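Local coordinates for protein (R)-specific secondary-alkylsulfatase (Pseudomonas sp., PDB 4AXH) that hydrolyses secondary alkyl sulfates enantioselectively, with strict inversion of configuration, to give homochiral (S)-alcohols and sulfate with the help of two zinc ions, at residues W84-D96 with L105-L117. Numbering follows the deposited sequence.
Sequences WDMGAYQFLNDKD and LWRQAQLNNIAGL. Unlike the reference sequence in segment 105-117: Arg107 (reference His).
The indole of Trp106 packs against Leu92, which lays CD2 on one face, 3.5 Å from the centroid of the six-membered ring and 7° off its normal, a CH-pi contact, while the carbonyl O of Asp96 comes to 3.4 Å from Trp106 CZ2. CG of Trp106 stands anti to its backbone N (chi1 -174°), which carries the ring toward Leu92. At the ring's edge NE1 points at Lys95 O in a weak but fairly straight hydrogen bond (3.5 Å, 162°). Phe91 adds a looser contact, its CD2 4.2 Å from Trp106 CH2. Leu92 spreads both methyl groups over the helix, CD1 and CD2 each meeting Ala109 CB at 3.8 Å. Gln110 reaches alongside with its chain extended beyond CG; NE2 gives a weak hydrogen bond to Leu92 O (3.2 Å) and also lies near Lys95 O. In this metallo-beta-lactamase-superfamily enzyme the contact joins the 3-10 segment 87-92, following the 82-85 strand of a two-stranded hairpin, to helix 103-111 and the turn leading into strand 116-119 of the large mixed sheet. Asn113, in the type I turn from Leu111 to Ile114, packs its side chain between Leu92 and Tyr89, crossing Leu92 at about a right angle. A water bridges Asn93 OD1 and Gln110 O, donating to both. Farther along, the bent chain of Met86 brings CE to 3.9 Å from Ala115 CB. The amide ND2 of neighbouring Asn112 is hydrogen-bonded to Gly248 O and Asp246 OD2; the Asn112 side chain lies about 12 Å from a zinc ion.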
loop_
_atom_site.group_PDB
_atom_site.type_symbol
_atom_site.label_atom_id
_atom_site.label_comp_id
_atom_site.label_asym_id
_atom_site.label_seq_id
_atom_site.Cartn_x
_atom_site.Cartn_y
_atom_site.Cartn_z
ATOM N N TRP A 84 -0.114 -29.529 -17.959
ATOM C CA TRP A 84 0.636 -28.606 -18.783
ATOM C C TRP A 84 0.602 -29.087 -20.218
ATOM O O TRP A 84 1.001 -30.223 -20.492
ATOM C CB TRP A 84 2.095 -28.561 -18.304
ATOM C CG TRP A 84 2.895 -27.428 -18.885
ATOM C CD1 TRP A 84 3.867 -27.508 -19.842
ATOM C CD2 TRP A 84 2.777 -26.036 -18.543
ATOM N NE1 TRP A 84 4.378 -26.248 -20.104
ATOM C CE2 TRP A 84 3.724 -25.330 -19.321
ATOM C CE3 TRP A 84 1.964 -25.321 -17.649
ATOM C CZ2 TRP A 84 3.913 -23.956 -19.189
ATOM C CZ3 TRP A 84 2.135 -23.952 -17.542
ATOM C CH2 TRP A 84 3.105 -23.284 -18.291
ATOM N N ASP A 85 0.149 -28.216 -21.135
ATOM C CA ASP A 85 0.030 -28.510 -22.563
ATOM C C ASP A 85 0.668 -27.398 -23.392
ATOM O O ASP A 85 0.186 -26.264 -23.389
ATOM C CB ASP A 85 -1.461 -28.706 -22.949
ATOM C CG ASP A 85 -1.729 -29.473 -24.238
ATOM O OD1 ASP A 85 -0.743 -29.775 -24.976
ATOM O OD2 ASP A 85 -2.928 -29.763 -24.517
ATOM N N MET A 86 1.773 -27.720 -24.062
ATOM C CA MET A 86 2.505 -26.798 -24.935
ATOM C C MET A 86 1.984 -26.891 -26.382
ATOM O O MET A 86 2.047 -25.904 -27.112
ATOM C CB MET A 86 4.013 -27.073 -24.883
ATOM C CG MET A 86 4.706 -26.326 -23.777
ATOM S SD MET A 86 4.722 -24.512 -23.982
ATOM C CE MET A 86 5.657 -24.403 -25.478
ATOM N N GLY A 87 1.433 -28.056 -26.749
ATOM C CA GLY A 87 0.840 -28.329 -28.049
ATOM C C GLY A 87 -0.332 -27.426 -28.388
ATOM O O GLY A 87 -0.658 -27.270 -29.568
ATOM N N ALA A 88 -0.968 -26.808 -27.370
ATOM C CA ALA A 88 -2.090 -25.898 -27.575
ATOM C C ALA A 88 -1.662 -24.544 -28.203
ATOM O O ALA A 88 -2.489 -23.868 -28.820
ATOM C CB ALA A 88 -2.803 -25.663 -26.263
ATOM N N TYR A 89 -0.367 -24.172 -28.064
ATOM C CA TYR A 89 0.200 -22.931 -28.578
ATOM C C TYR A 89 0.920 -23.070 -29.932
ATOM O O TYR A 89 1.719 -22.207 -30.294
ATOM C CB TYR A 89 1.082 -22.268 -27.516
ATOM C CG TYR A 89 0.324 -21.924 -26.259
ATOM C CD1 TYR A 89 -0.477 -20.785 -26.190
ATOM C CD2 TYR A 89 0.403 -22.736 -25.130
ATOM C CE1 TYR A 89 -1.206 -20.478 -25.034
ATOM C CE2 TYR A 89 -0.310 -22.435 -23.964
ATOM C CZ TYR A 89 -1.126 -21.312 -23.926
ATOM O OH TYR A 89 -1.834 -21.015 -22.784
ATOM N N GLN A 90 0.585 -24.125 -30.702
ATOM C CA GLN A 90 1.151 -24.430 -32.020
ATOM C C GLN A 90 0.936 -23.313 -33.063
ATOM O O GLN A 90 1.832 -23.064 -33.872
ATOM C CB GLN A 90 0.609 -25.756 -32.541
ATOM C CG GLN A 90 1.582 -26.452 -33.484
ATOM C CD GLN A 90 2.387 -27.504 -32.782
ATOM O OE1 GLN A 90 2.150 -28.708 -32.964
ATOM N NE2 GLN A 90 3.364 -27.082 -31.979
ATOM N N PHE A 91 -0.224 -22.628 -33.017
ATOM C CA PHE A 91 -0.588 -21.512 -33.901
ATOM C C PHE A 91 0.440 -20.366 -33.905
ATOM O O PHE A 91 0.465 -19.564 -34.854
ATOM C CB PHE A 91 -1.991 -20.977 -33.540
ATOM C CG PHE A 91 -2.121 -20.443 -32.131
ATOM C CD1 PHE A 91 -2.347 -21.297 -31.057
ATOM C CD2 PHE A 91 -2.049 -19.088 -31.878
ATOM C CE1 PHE A 91 -2.466 -20.798 -29.755
ATOM C CE2 PHE A 91 -2.173 -18.596 -30.578
ATOM C CZ PHE A 91 -2.364 -19.453 -29.522
ATOM N N LEU A 92 1.283 -20.290 -32.854
ATOM C CA LEU A 92 2.283 -19.238 -32.695
ATOM C C LEU A 92 3.573 -19.512 -33.428
ATOM O O LEU A 92 4.265 -18.563 -33.808
ATOM C CB LEU A 92 2.597 -19.010 -31.198
ATOM C CG LEU A 92 1.505 -18.394 -30.361
ATOM C CD1 LEU A 92 1.744 -18.640 -28.882
ATOM C CD2 LEU A 92 1.350 -16.915 -30.672
ATOM N N ASN A 93 3.930 -20.787 -33.565
ATOM C CA ASN A 93 5.200 -21.217 -34.130
ATOM C C ASN A 93 5.537 -20.885 -35.572
ATOM O O ASN A 93 4.843 -21.312 -36.519
ATOM C CB ASN A 93 5.492 -22.681 -33.808
ATOM C CG ASN A 93 5.882 -22.958 -32.377
ATOM O OD1 ASN A 93 6.397 -21.946 -31.685
ATOM N ND2 ASN A 93 5.776 -24.098 -31.899
ATOM N N ASP A 94 6.687 -20.165 -35.714
ATOM C CA ASP A 94 7.330 -19.749 -36.971
ATOM C C ASP A 94 6.323 -19.159 -37.980
ATOM O O ASP A 94 6.165 -19.639 -39.111
ATOM C CB ASP A 94 8.198 -20.897 -37.555
ATOM C CG ASP A 94 9.361 -21.343 -36.664
ATOM O OD1 ASP A 94 10.179 -20.470 -36.259
ATOM O OD2 ASP A 94 9.463 -22.567 -36.384
ATOM N N LYS A 95 5.586 -18.150 -37.493
ATOM C CA LYS A 95 4.538 -17.392 -38.167
ATOM C C LYS A 95 4.565 -15.959 -37.595
ATOM O O LYS A 95 5.274 -15.710 -36.609
ATOM C CB LYS A 95 3.162 -18.034 -37.950
ATOM C CG LYS A 95 2.884 -19.203 -38.865
ATOM C CD LYS A 95 1.563 -19.874 -38.481
ATOM C CE LYS A 95 1.670 -21.392 -38.411
ATOM N NZ LYS A 95 2.395 -21.885 -37.193
ATOM N N ASP A 96 3.859 -15.008 -38.235
ATOM C CA ASP A 96 3.768 -13.602 -37.803
ATOM C C ASP A 96 2.386 -13.383 -37.214
ATOM O O ASP A 96 1.504 -14.222 -37.391
ATOM C CB ASP A 96 4.068 -12.611 -38.942
ATOM C CG ASP A 96 5.538 -12.370 -39.301
ATOM O OD1 ASP A 96 6.385 -13.263 -39.024
ATOM O OD2 ASP A 96 5.834 -11.310 -39.922
ATOM N N LEU A 105 3.043 -8.604 -28.264
ATOM C CA LEU A 105 2.554 -9.670 -27.400
ATOM C C LEU A 105 2.867 -11.041 -28.061
ATOM O O LEU A 105 3.360 -11.955 -27.378
ATOM C CB LEU A 105 1.047 -9.528 -27.134
ATOM C CG LEU A 105 0.398 -10.586 -26.168
ATOM C CD1 LEU A 105 1.266 -10.901 -24.937
ATOM C CD2 LEU A 105 -0.952 -10.127 -25.716
ATOM N N TRP A 106 2.610 -11.138 -29.386
ATOM C CA TRP A 106 2.868 -12.314 -30.204
ATOM C C TRP A 106 4.369 -12.664 -30.211
ATOM O O TRP A 106 4.717 -13.831 -30.272
ATOM C CB TRP A 106 2.379 -12.028 -31.631
ATOM C CG TRP A 106 2.439 -13.190 -32.567
ATOM C CD1 TRP A 106 3.506 -13.584 -33.303
ATOM C CD2 TRP A 106 1.353 -14.061 -32.930
ATOM N NE1 TRP A 106 3.172 -14.669 -34.074
ATOM C CE2 TRP A 106 1.851 -14.975 -33.877
ATOM C CE3 TRP A 106 -0.007 -14.146 -32.557
ATOM C CZ2 TRP A 106 1.047 -15.964 -34.461
ATOM C CZ3 TRP A 106 -0.795 -15.148 -33.118
ATOM C CH2 TRP A 106 -0.267 -16.035 -34.064
ATOM N N ARG A 107 5.245 -11.654 -30.205
ATOM C CA ARG A 107 6.693 -11.786 -30.211
ATOM C C ARG A 107 7.089 -12.497 -28.911
ATOM O O ARG A 107 7.865 -13.452 -28.955
ATOM C CB ARG A 107 7.325 -10.369 -30.242
ATOM C CG ARG A 107 8.631 -10.281 -30.975
ATOM C CD ARG A 107 9.777 -10.374 -30.046
ATOM N NE ARG A 107 10.981 -10.640 -30.829
ATOM C CZ ARG A 107 12.225 -10.526 -30.359
ATOM N NH1 ARG A 107 12.435 -10.124 -29.109
ATOM N NH2 ARG A 107 13.265 -10.792 -31.139
ATOM N N GLN A 108 6.541 -12.026 -27.749
ATOM C CA GLN A 108 6.810 -12.580 -26.421
ATOM C C GLN A 108 6.212 -13.971 -26.317
ATOM O O GLN A 108 6.862 -14.866 -25.767
ATOM C CB GLN A 108 6.247 -11.669 -25.330
ATOM C CG GLN A 108 6.854 -11.897 -23.948
ATOM C CD GLN A 108 8.242 -11.403 -23.745
ATOM O OE1 GLN A 108 8.932 -10.916 -24.642
ATOM N NE2 GLN A 108 8.676 -11.479 -22.533
ATOM N N ALA A 109 5.008 -14.160 -26.887
ATOM C CA ALA A 109 4.302 -15.437 -26.941
ATOM C C ALA A 109 5.176 -16.478 -27.619
ATOM O O ALA A 109 5.350 -17.558 -27.075
ATOM C CB ALA A 109 2.977 -15.279 -27.688
ATOM N N GLN A 110 5.797 -16.110 -28.754
ATOM C CA GLN A 110 6.687 -16.957 -29.556
ATOM C C GLN A 110 7.929 -17.339 -28.822
ATOM O O GLN A 110 8.385 -18.468 -28.976
ATOM C CB GLN A 110 7.076 -16.293 -30.884
ATOM C CG GLN A 110 5.950 -16.228 -31.906
ATOM C CD GLN A 110 6.474 -15.664 -33.191
ATOM O OE1 GLN A 110 6.755 -14.470 -33.302
ATOM N NE2 GLN A 110 6.687 -16.529 -34.159
ATOM N N LEU A 111 8.495 -16.404 -28.051
ATOM C CA LEU A 111 9.699 -16.642 -27.274
ATOM C C LEU A 111 9.406 -17.649 -26.167
ATOM O O LEU A 111 10.148 -18.606 -25.983
ATOM C CB LEU A 111 10.229 -15.315 -26.702
ATOM C CG LEU A 111 11.019 -14.398 -27.667
ATOM C CD1 LEU A 111 11.020 -12.961 -27.191
ATOM C CD2 LEU A 111 12.422 -14.850 -27.815
ATOM N N ASN A 112 8.274 -17.472 -25.490
ATOM C CA ASN A 112 7.806 -18.309 -24.380
ATOM C C ASN A 112 7.436 -19.733 -24.802
ATOM O O ASN A 112 7.146 -20.573 -23.943
ATOM C CB ASN A 112 6.657 -17.600 -23.619
ATOM C CG ASN A 112 7.119 -16.474 -22.727
ATOM O OD1 ASN A 112 8.223 -16.505 -22.191
ATOM N ND2 ASN A 112 6.276 -15.462 -22.524
ATOM N N ASN A 113 7.460 -19.998 -26.118
ATOM C CA ASN A 113 7.198 -21.295 -26.735
ATOM C C ASN A 113 8.475 -22.108 -26.810
ATOM O O ASN A 113 8.407 -23.335 -26.949
ATOM C CB ASN A 113 6.619 -21.136 -28.129
ATOM C CG ASN A 113 5.181 -20.767 -28.194
ATOM O OD1 ASN A 113 4.813 -19.748 -28.757
ATOM N ND2 ASN A 113 4.329 -21.646 -27.782
ATOM N N ILE A 114 9.650 -21.431 -26.732
ATOM C CA ILE A 114 10.958 -22.099 -26.762
ATOM C C ILE A 114 11.136 -22.850 -25.446
ATOM O O ILE A 114 11.654 -22.297 -24.471
ATOM C CB ILE A 114 12.151 -21.185 -27.216
ATOM C CG1 ILE A 114 11.913 -20.663 -28.657
ATOM C CG2 ILE A 114 13.482 -21.956 -27.195
ATOM C CD1 ILE A 114 12.106 -19.176 -28.863
ATOM N N ALA A 115 10.595 -24.093 -25.418
ATOM C CA ALA A 115 10.560 -24.969 -24.237
ATOM C C ALA A 115 11.494 -26.170 -24.332
ATOM O O ALA A 115 11.793 -26.649 -25.435
ATOM C CB ALA A 115 9.141 -25.447 -23.983
ATOM N N GLY A 116 11.943 -26.639 -23.169
ATOM C CA GLY A 116 12.796 -27.815 -23.094
ATOM C C GLY A 116 13.980 -27.729 -22.158
ATOM O O GLY A 116 13.949 -26.998 -21.155
ATOM N N LEU A 117 15.016 -28.549 -22.466
ATOM C CA LEU A 117 16.255 -28.625 -21.692
ATOM C C LEU A 117 17.293 -27.839 -22.441
ATOM O O LEU A 117 17.374 -27.959 -23.656
ATOM C CB LEU A 117 16.704 -30.098 -21.456
ATOM C CG LEU A 117 18.056 -30.305 -20.739
ATOM C CD1 LEU A 117 18.017 -29.807 -19.322
ATOM C CD2 LEU A 117 18.533 -31.749 -20.853
HETATM O O HOH W 1 8.143 -20.002 -30.970
#